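Local structure of glutathione S-transferase omega-like 2 (Saccharomyces cerevisiae, 5LKB) at residues R15-Q27 with I169-L181. The protein acts as a homodimeric glutathione-dependent thiol transferase, reducing dehydroascorbate and dimethylarsinic acid and reacting with glutathionyl-(hydro)quinones. Numbering follows the deposited sequence. Where two conformers were deposited one is given.
Sequences RQVSSFRETISKQ and IVNNESSEIIRIL
Phe20-Glu22 runs antiparallel to Val170-Asn172, at the end of strand 168-171, an edge strand of the thioredoxin-like sheet; the single bridge is Arg21 with Asn171, a non-hydrogen-bonded pair flanked by Asn172 N to Phe20 O (3.0 Å) and Glu22 N to Val170 O. Around this bridge the side chains take over. Asn172 turns its OD1 back onto Phe20 N (3.1 Å), which comes from above the carbonyl plane, while its ND2 goes to Tyr145 and a water that also takes Ser19 N. The Phe20 ring lies with one face on Ile169, whose CB stands 3.9 Å from the ring centroid in a CH-pi contact; the Asn172 amide, turned 83° to the ring, sits at its edge. Arg21 starts out pointing away, but bends at chi2 (-64°) and chi3 (-68°) bring its guanidinium back over Glu173 CG. Side-on, it grips Glu176, NE to OE1 and NH2 to OE2, both 2.8 Å, each oxygen met from above the carboxylate plane. NH1 turns to Ser18 O. Asn171 ND2 meets Glu176 OE1 on its anti side, tilted slightly across the plane from Arg21 NE; its second N-H points at a lone pair of Glu22 O (2.9 Å), and Asn171 OD1 closes an Asx turn on Glu173 N. With an alanine in place of Glu176, Arg21 would lose its salt-bridge mate and Asn171 ND2 an acceptor, and the arginine would probably turn more freely. Farther along, Ile24 packs on Val170 and Ile180. Glu173, a glutathione-binding residue, N-caps helix 174-182 through OE2 and takes Ser18 OG on OE1 (3.0 Å). Segment 15-27 thus probably helps position this carboxylate through Ser18 and a water; the helix N-terminus and Arg21, near but not touching, would be expected to stabilise its negative charge.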
ATOM      1  N   ARG A  15      10.978  18.492 -10.653  1.00 20.64           N
ATOM      2  CA  ARG A  15      12.344  18.214 -10.246  1.00 20.57           C
ATOM      3  C   ARG A  15      13.250  19.324 -10.799  1.00 21.81           C
ATOM      4  O   ARG A  15      13.147  19.683 -11.973  1.00 22.33           O
ATOM      5  CB  ARG A  15      12.780  16.848 -10.765  1.00 20.18           C
ATOM      6  CG  ARG A  15      14.190  16.449 -10.416  1.00 20.02           C
ATOM      7  CD  ARG A  15      14.514  15.022 -10.805  1.00 19.58           C
ATOM      8  NE  ARG A  15      13.655  14.080 -10.093  1.00 20.02           N
ATOM      9  CZ  ARG A  15      13.852  13.643  -8.878  1.00 18.83           C
ATOM     10  NH1 ARG A  15      14.890  14.045  -8.158  1.00 19.41           N
ATOM     11  NH2 ARG A  15      12.939  12.800  -8.351  1.00 18.11           N
ATOM     12  N   GLN A  16      14.126  19.831  -9.939  1.00 20.55           N
ATOM     13  CA  GLN A  16      15.099  20.848 -10.359  1.00 21.47           C
ATOM     14  C   GLN A  16      16.136  20.260 -11.306  1.00 24.50           C
ATOM     15  O   GLN A  16      16.502  19.087 -11.229  1.00 21.37           O
ATOM     16  CB  GLN A  16      15.801  21.398  -9.129  1.00 19.33           C
ATOM     17  CG  GLN A  16      16.865  20.481  -8.468  1.00 27.92           C
ATOM     18  CD  GLN A  16      17.495  21.093  -7.208  1.00 32.49           C
ATOM     19  OE1 GLN A  16      16.885  21.947  -6.537  1.00 29.20           O
ATOM     20  NE2 GLN A  16      18.722  20.655  -6.874  1.00 31.37           N
ATOM     21  N   VAL A  17      16.667  21.104 -12.195  1.00 21.00           N
ATOM     22  CA  VAL A  17      17.772  20.706 -13.049  1.00 22.14           C
ATOM     23  C   VAL A  17      19.040  20.754 -12.209  1.00 19.33           C
ATOM     24  O   VAL A  17      19.285  21.714 -11.457  1.00 25.77           O
ATOM     25  CB  VAL A  17      17.848  21.653 -14.260  1.00 24.20           C
ATOM     26  CG1 VAL A  17      19.088  21.395 -15.058  1.00 28.26           C
ATOM     27  CG2 VAL A  17      16.624  21.469 -15.183  1.00 31.07           C
ATOM     28  N   SER A  18      19.858  19.706 -12.325  1.00 17.71           N
ATOM     29  CA  SER A  18      21.123  19.678 -11.608  0.60 20.33           C
ATOM     30  C   SER A  18      22.099  20.701 -12.184  1.00 19.40           C
ATOM     31  O   SER A  18      22.217  20.857 -13.404  1.00 24.53           O
ATOM     32  CB  SER A  18      21.767  18.320 -11.760  0.60 21.12           C
ATOM     33  OG  SER A  18      20.908  17.328 -11.253  0.60 24.43           O
ATOM     34  N   SER A  19      22.847  21.325 -11.278  1.00 19.78           N
ATOM     35  CA  SER A  19      23.685  22.466 -11.602  1.00 21.96           C
ATOM     36  C   SER A  19      25.111  22.109 -11.944  1.00 22.61           C
ATOM     37  O   SER A  19      25.757  22.910 -12.623  1.00 23.37           O
ATOM     38  CB  SER A  19      23.761  23.414 -10.415  1.00 18.79           C
ATOM     39  OG  SER A  19      22.461  23.755 -10.038  1.00 29.43           O
ATOM     40  N   PHE A  20      25.646  20.964 -11.536  1.00 20.77           N
ATOM     41  CA  PHE A  20      27.061  20.647 -11.729  1.00 15.96           C
ATOM     42  C   PHE A  20      27.138  19.574 -12.804  1.00 19.18           C
ATOM     43  O   PHE A  20      26.731  18.427 -12.589  1.00 17.36           O
ATOM     44  CB  PHE A  20      27.752  20.219 -10.442  1.00 21.70           C
ATOM     45  CG  PHE A  20      27.732  21.265  -9.381  1.00 18.73           C
ATOM     46  CD1 PHE A  20      26.672  21.345  -8.498  1.00 21.94           C
ATOM     47  CD2 PHE A  20      28.757  22.201  -9.285  1.00 26.22           C
ATOM     48  CE1 PHE A  20      26.641  22.312  -7.507  1.00 23.96           C
ATOM     49  CE2 PHE A  20      28.719  23.191  -8.321  1.00 24.61           C
ATOM     50  CZ  PHE A  20      27.647  23.245  -7.425  1.00 27.32           C
ATOM     51  N   ARG A  21      27.714  19.905 -13.946  1.00 17.07           N
ATOM     52  CA  ARG A  21      27.569  19.091 -15.127  1.00 15.09           C
ATOM     53  C   ARG A  21      28.888  18.876 -15.863  1.00 14.61           C
ATOM     54  O   ARG A  21      28.881  18.474 -17.034  1.00 17.11           O
ATOM     55  CB  ARG A  21      26.555  19.765 -16.052  1.00 18.03           C
ATOM     56  CG  ARG A  21      25.226  20.091 -15.327  1.00 15.69           C
ATOM     57  CD  ARG A  21      24.413  18.852 -14.806  1.00 17.27           C
ATOM     58  NE  ARG A  21      23.906  18.077 -15.946  1.00 20.95           N
ATOM     59  CZ  ARG A  21      22.696  18.211 -16.497  1.00 19.61           C
ATOM     60  NH1 ARG A  21      21.830  19.097 -16.027  1.00 25.07           N
ATOM     61  NH2 ARG A  21      22.355  17.510 -17.557  1.00 24.00           N
ATOM     62  N   GLU A  22      29.981  18.986 -15.138  1.00 18.42           N
ATOM     63  CA  GLU A  22      31.304  18.815 -15.744  1.00 20.29           C
ATOM     64  C   GLU A  22      31.702  17.349 -15.857  1.00 20.77           C
ATOM     65  O   GLU A  22      30.991  16.430 -15.405  1.00 19.67           O
ATOM     66  CB  GLU A  22      32.351  19.667 -15.034  1.00 20.01           C
ATOM     67  CG  GLU A  22      32.389  21.125 -15.652  1.00 18.94           C
ATOM     68  CD  GLU A  22      33.313  21.242 -16.849  1.00 22.38           C
ATOM     69  OE1 GLU A  22      33.824  20.202 -17.289  1.00 18.52           O
ATOM     70  OE2 GLU A  22      33.468  22.411 -17.326  1.00 21.46           O
ATOM     71  N   THR A  23      32.832  17.098 -16.500  1.00 18.17           N
ATOM     72  CA  THR A  23      33.311  15.750 -16.751  0.54 20.63           C
ATOM     73  C   THR A  23      34.763  15.645 -16.315  1.00 20.55           C
ATOM     74  O   THR A  23      35.355  16.615 -15.847  1.00 19.77           O
ATOM     75  CB  THR A  23      33.114  15.330 -18.209  0.54 21.74           C
ATOM     76  OG1 THR A  23      33.294  13.911 -18.303  0.54 21.46           O
ATOM     77  CG2 THR A  23      34.095  16.079 -19.166  0.54 25.19           C
ATOM     78  N   ILE A  24      35.272  14.426 -16.387  1.00 22.49           N
ATOM     79  CA  ILE A  24      36.640  14.076 -16.010  1.00 23.57           C
ATOM     80  C   ILE A  24      37.268  13.411 -17.224  1.00 20.34           C
ATOM     81  O   ILE A  24      36.683  12.490 -17.801  1.00 23.11           O
ATOM     82  CB  ILE A  24      36.664  13.105 -14.810  1.00 21.65           C
ATOM     83  CG1 ILE A  24      36.007  13.716 -13.588  1.00 21.77           C
ATOM     84  CG2 ILE A  24      38.136  12.680 -14.496  1.00 19.17           C
ATOM     85  CD1 ILE A  24      35.892  12.747 -12.462  1.00 19.51           C
ATOM     86  N   SER A  25      38.446  13.907 -17.673  1.00 21.52           N
ATOM     87  CA  SER A  25      39.080  13.260 -18.823  1.00 25.92           C
ATOM     88  C   SER A  25      40.546  13.658 -18.854  1.00 22.35           C
ATOM     89  O   SER A  25      40.953  14.603 -18.185  1.00 22.87           O
ATOM     90  CB  SER A  25      38.421  13.613 -20.172  1.00 30.25           C
ATOM     91  OG  SER A  25      38.614  14.992 -20.506  1.00 28.55           O
ATOM     92  N   LYS A  26      41.317  12.909 -19.642  1.00 31.31           N
ATOM     93  CA  LYS A  26      42.751  13.167 -19.771  1.00 30.14           C
ATOM     94  C   LYS A  26      43.023  14.536 -20.407  1.00 31.05           C
ATOM     95  O   LYS A  26      43.954  15.257 -19.995  1.00 31.37           O
ATOM     96  CB  LYS A  26      43.406  12.032 -20.575  1.00 32.85           C
ATOM     97  N   GLN A  27      42.181  14.941 -21.366  1.00 28.45           N
ATOM     98  CA  GLN A  27      42.339  16.241 -22.033  1.00 35.13           C
ATOM     99  C   GLN A  27      41.768  17.410 -21.227  1.00 33.10           C
ATOM    100  O   GLN A  27      41.986  18.574 -21.599  1.00 34.01           O
ATOM    101  CB  GLN A  27      41.656  16.194 -23.410  1.00 35.58           C
ATOM    102  CG  GLN A  27      40.132  16.241 -23.289  1.00 46.82           C
ATOM    103  CD  GLN A  27      39.422  15.385 -24.317  1.00 53.46           C
ATOM    104  OE1 GLN A  27      38.742  15.901 -25.214  1.00 56.91           O
ATOM    105  NE2 GLN A  27      39.574  14.059 -24.188  1.00 58.66           N
ATOM    106  N   ILE A 169      32.383  20.372  -6.651  1.00 22.44           N
ATOM    107  CA  ILE A 169      31.542  19.329  -7.201  1.00 20.70           C
ATOM    108  C   ILE A 169      31.780  19.257  -8.699  1.00 21.48           C
ATOM    109  O   ILE A 169      31.516  20.231  -9.421  1.00 22.01           O
ATOM    110  CB  ILE A 169      30.081  19.644  -6.891  1.00 21.56           C
ATOM    111  CG1 ILE A 169      29.896  19.729  -5.391  1.00 20.88           C
ATOM    112  CG2 ILE A 169      29.160  18.628  -7.549  1.00 22.86           C
ATOM    113  CD1 ILE A 169      28.460  19.942  -4.997  1.00 21.47           C
ATOM    114  N   VAL A 170      32.272  18.110  -9.161  1.00 20.65           N
ATOM    115  CA  VAL A 170      32.466  17.879 -10.592  1.00 18.49           C
ATOM    116  C   VAL A 170      31.121  17.764 -11.269  1.00 21.06           C
ATOM    117  O   VAL A 170      30.815  18.442 -12.255  1.00 18.88           O
ATOM    118  CB  VAL A 170      33.341  16.630 -10.850  1.00 19.08           C
ATOM    119  CG1 VAL A 170      33.430  16.306 -12.369  1.00 21.46           C
ATOM    120  CG2 VAL A 170      34.748  16.799 -10.199  1.00 20.07           C
ATOM    121  N   ASN A 171      30.260  16.905 -10.714  1.00 18.23           N
ATOM    122  CA  ASN A 171      29.020  16.564 -11.386  1.00 17.79           C
ATOM    123  C   ASN A 171      28.081  16.051 -10.301  1.00 15.93           C
ATOM    124  O   ASN A 171      28.501  15.230  -9.473  1.00 18.12           O
ATOM    125  CB  ASN A 171      29.234  15.529 -12.454  1.00 15.32           C
ATOM    126  CG  ASN A 171      28.102  15.411 -13.408  1.00 17.91           C
ATOM    127  OD1 ASN A 171      27.007  14.964 -13.005  1.00 16.14           O
ATOM    128  ND2 ASN A 171      28.304  15.728 -14.682  1.00 16.14           N
ATOM    129  N   ASN A 172      26.826  16.550 -10.295  1.00 15.80           N
ATOM    130  CA  ASN A 172      25.776  16.048  -9.404  1.00 16.36           C
ATOM    131  C   ASN A 172      24.561  15.585 -10.189  1.00 16.44           C
ATOM    132  O   ASN A 172      23.447  15.507  -9.630  1.00 15.77           O
ATOM    133  CB  ASN A 172      25.461  17.035  -8.290  1.00 15.64           C
ATOM    134  CG  ASN A 172      24.650  18.204  -8.758  1.00 17.70           C
ATOM    135  OD1 ASN A 172      24.661  18.524  -9.983  1.00 17.59           O
ATOM    136  ND2 ASN A 172      23.931  18.871  -7.807  1.00 18.88           N
ATOM    137  N   GLU A 173      24.748  15.142 -11.410  1.00 16.43           N
ATOM    138  CA  GLU A 173      23.695  14.568 -12.247  1.00 15.10           C
ATOM    139  C   GLU A 173      23.970  13.083 -12.398  1.00 15.96           C
ATOM    140  O   GLU A 173      24.890  12.669 -13.083  1.00 17.84           O
ATOM    141  CB  GLU A 173      23.617  15.327 -13.579  1.00 17.24           C
ATOM    142  CG  GLU A 173      22.745  14.719 -14.622  1.00 16.71           C
ATOM    143  CD  GLU A 173      21.349  14.388 -14.056  1.00 19.41           C
ATOM    144  OE1 GLU A 173      20.718  15.287 -13.442  1.00 20.34           O
ATOM    145  OE2 GLU A 173      20.882  13.237 -14.236  1.00 22.20           O
ATOM    146  N   SER A 174      23.084  12.238 -11.835  1.00 14.67           N
ATOM    147  CA  SER A 174      23.400  10.814 -11.820  1.00 14.93           C
ATOM    148  C   SER A 174      23.542  10.246 -13.237  1.00 16.03           C
ATOM    149  O   SER A 174      24.290   9.286 -13.447  1.00 16.66           O
ATOM    150  CB  SER A 174      22.338  10.019 -11.009  1.00 15.94           C
ATOM    151  OG  SER A 174      21.064   9.998 -11.673  1.00 15.84           O
ATOM    152  N   SER A 175      22.787  10.770 -14.214  1.00 16.39           N
ATOM    153  CA  SER A 175      22.811  10.196 -15.548  1.00 15.65           C
ATOM    154  C   SER A 175      24.167  10.457 -16.199  1.00 14.51           C
ATOM    155  O   SER A 175      24.551   9.686 -17.089  1.00 18.17           O
ATOM    156  CB  SER A 175      21.700  10.793 -16.419  1.00 22.79           C
ATOM    157  OG  SER A 175      21.869  12.191 -16.651  1.00 22.22           O
ATOM    158  N   GLU A 176      24.864  11.522 -15.751  1.00 16.98           N
ATOM    159  CA  GLU A 176      26.171  11.879 -16.331  1.00 15.74           C
ATOM    160  C   GLU A 176      27.269  11.224 -15.515  1.00 18.60           C
ATOM    161  O   GLU A 176      28.269  10.767 -16.071  1.00 16.94           O
ATOM    162  CB  GLU A 176      26.334  13.390 -16.357  1.00 18.06           C
ATOM    163  CG  GLU A 176      25.459  14.011 -17.461  1.00 20.32           C
ATOM    164  CD  GLU A 176      25.351  15.530 -17.399  1.00 22.34           C
ATOM    165  OE1 GLU A 176      25.860  16.178 -16.466  1.00 19.07           O
ATOM    166  OE2 GLU A 176      24.705  16.117 -18.293  1.00 26.98           O
ATOM    167  N   ILE A 177      27.116  11.183 -14.185  1.00 17.40           N
ATOM    168  CA  ILE A 177      28.129  10.471 -13.382  1.00 16.16           C
ATOM    169  C   ILE A 177      28.310   9.044 -13.886  1.00 17.85           C
ATOM    170  O   ILE A 177      29.434   8.548 -13.993  1.00 16.73           O
ATOM    171  CB  ILE A 177      27.785  10.527 -11.879  1.00 14.26           C
ATOM    172  CG1 ILE A 177      27.863  11.953 -11.337  1.00 17.06           C
ATOM    173  CG2 ILE A 177      28.662   9.564 -11.047  1.00 16.07           C
ATOM    174  CD1 ILE A 177      27.156  12.131  -9.955  1.00 16.44           C
ATOM    175  N   ILE A 178      27.223   8.335 -14.212  1.00 16.36           N
ATOM    176  CA  ILE A 178      27.398   6.962 -14.673  1.00 16.51           C
ATOM    177  C   ILE A 178      28.069   6.879 -16.055  1.00 17.23           C
ATOM    178  O   ILE A 178      28.693   5.862 -16.378  1.00 16.82           O
ATOM    179  CB  ILE A 178      26.050   6.192 -14.567  1.00 18.17           C
ATOM    180  CG1 ILE A 178      25.003   6.776 -15.527  1.00 17.55           C
ATOM    181  CG2 ILE A 178      25.634   6.113 -13.119  1.00 17.43           C
ATOM    182  CD1 ILE A 178      23.605   6.075 -15.370  1.00 16.29           C
ATOM    183  N   ARG A 179      27.946   7.933 -16.864  1.00 17.20           N
ATOM    184  CA  ARG A 179      28.686   7.988 -18.118  1.00 18.30           C
ATOM    185  C   ARG A 179      30.156   8.233 -17.829  1.00 17.73           C
ATOM    186  O   ARG A 179      31.032   7.599 -18.438  1.00 17.79           O
ATOM    187  CB  ARG A 179      28.089   9.090 -18.998  1.00 19.10           C
ATOM    188  CG  ARG A 179      26.745   8.754 -19.651  1.00 20.38           C
ATOM    189  CD  ARG A 179      26.803   7.557 -20.595  1.00 21.07           C
ATOM    190  NE  ARG A 179      25.467   7.056 -20.977  1.00 22.02           N
ATOM    191  CZ  ARG A 179      24.738   7.487 -21.986  1.00 21.63           C
ATOM    192  NH1 ARG A 179      25.214   8.461 -22.793  1.00 28.88           N
ATOM    193  NH2 ARG A 179      23.548   6.948 -22.232  1.00 22.92           N
ATOM    194  N   ILE A 180      30.452   9.107 -16.868  1.00 16.83           N
ATOM    195  CA  ILE A 180      31.866   9.310 -16.500  1.00 17.92           C
ATOM    196  C   ILE A 180      32.490   8.000 -16.042  1.00 18.09           C
ATOM    197  O   ILE A 180      33.588   7.610 -16.490  1.00 17.95           O
ATOM    198  CB  ILE A 180      31.991  10.420 -15.453  1.00 15.96           C
ATOM    199  CG1 ILE A 180      31.504  11.761 -15.988  1.00 18.40           C
ATOM    200  CG2 ILE A 180      33.455  10.573 -14.939  1.00 20.09           C
ATOM    201  CD1 ILE A 180      31.418  12.884 -14.916  1.00 20.12           C
ATOM    202  N   LEU A 181      31.812   7.285 -15.127  1.00 18.02           N
ATOM    203  CA  LEU A 181      32.372   6.048 -14.606  1.00 14.54           C
ATOM    204  C   LEU A 181      32.546   5.045 -15.693  1.00 16.61           C
ATOM    205  O   LEU A 181      33.479   4.269 -15.641  1.00 20.29           O
ATOM    206  CB  LEU A 181      31.410   5.497 -13.536  1.00 16.45           C
ATOM    207  CG  LEU A 181      31.274   6.382 -12.297  1.00 16.26           C
ATOM    208  CD1 LEU A 181      30.206   5.843 -11.389  1.00 18.65           C
ATOM    209  CD2 LEU A 181      32.548   6.584 -11.471  1.00 18.17           C
TER
HETATM  210  O   HOH W   1      19.305  17.563 -14.345  1.00 29.87           O
HETATM  211  O   HOH W   2      21.955  20.876  -8.497  1.00 19.75           O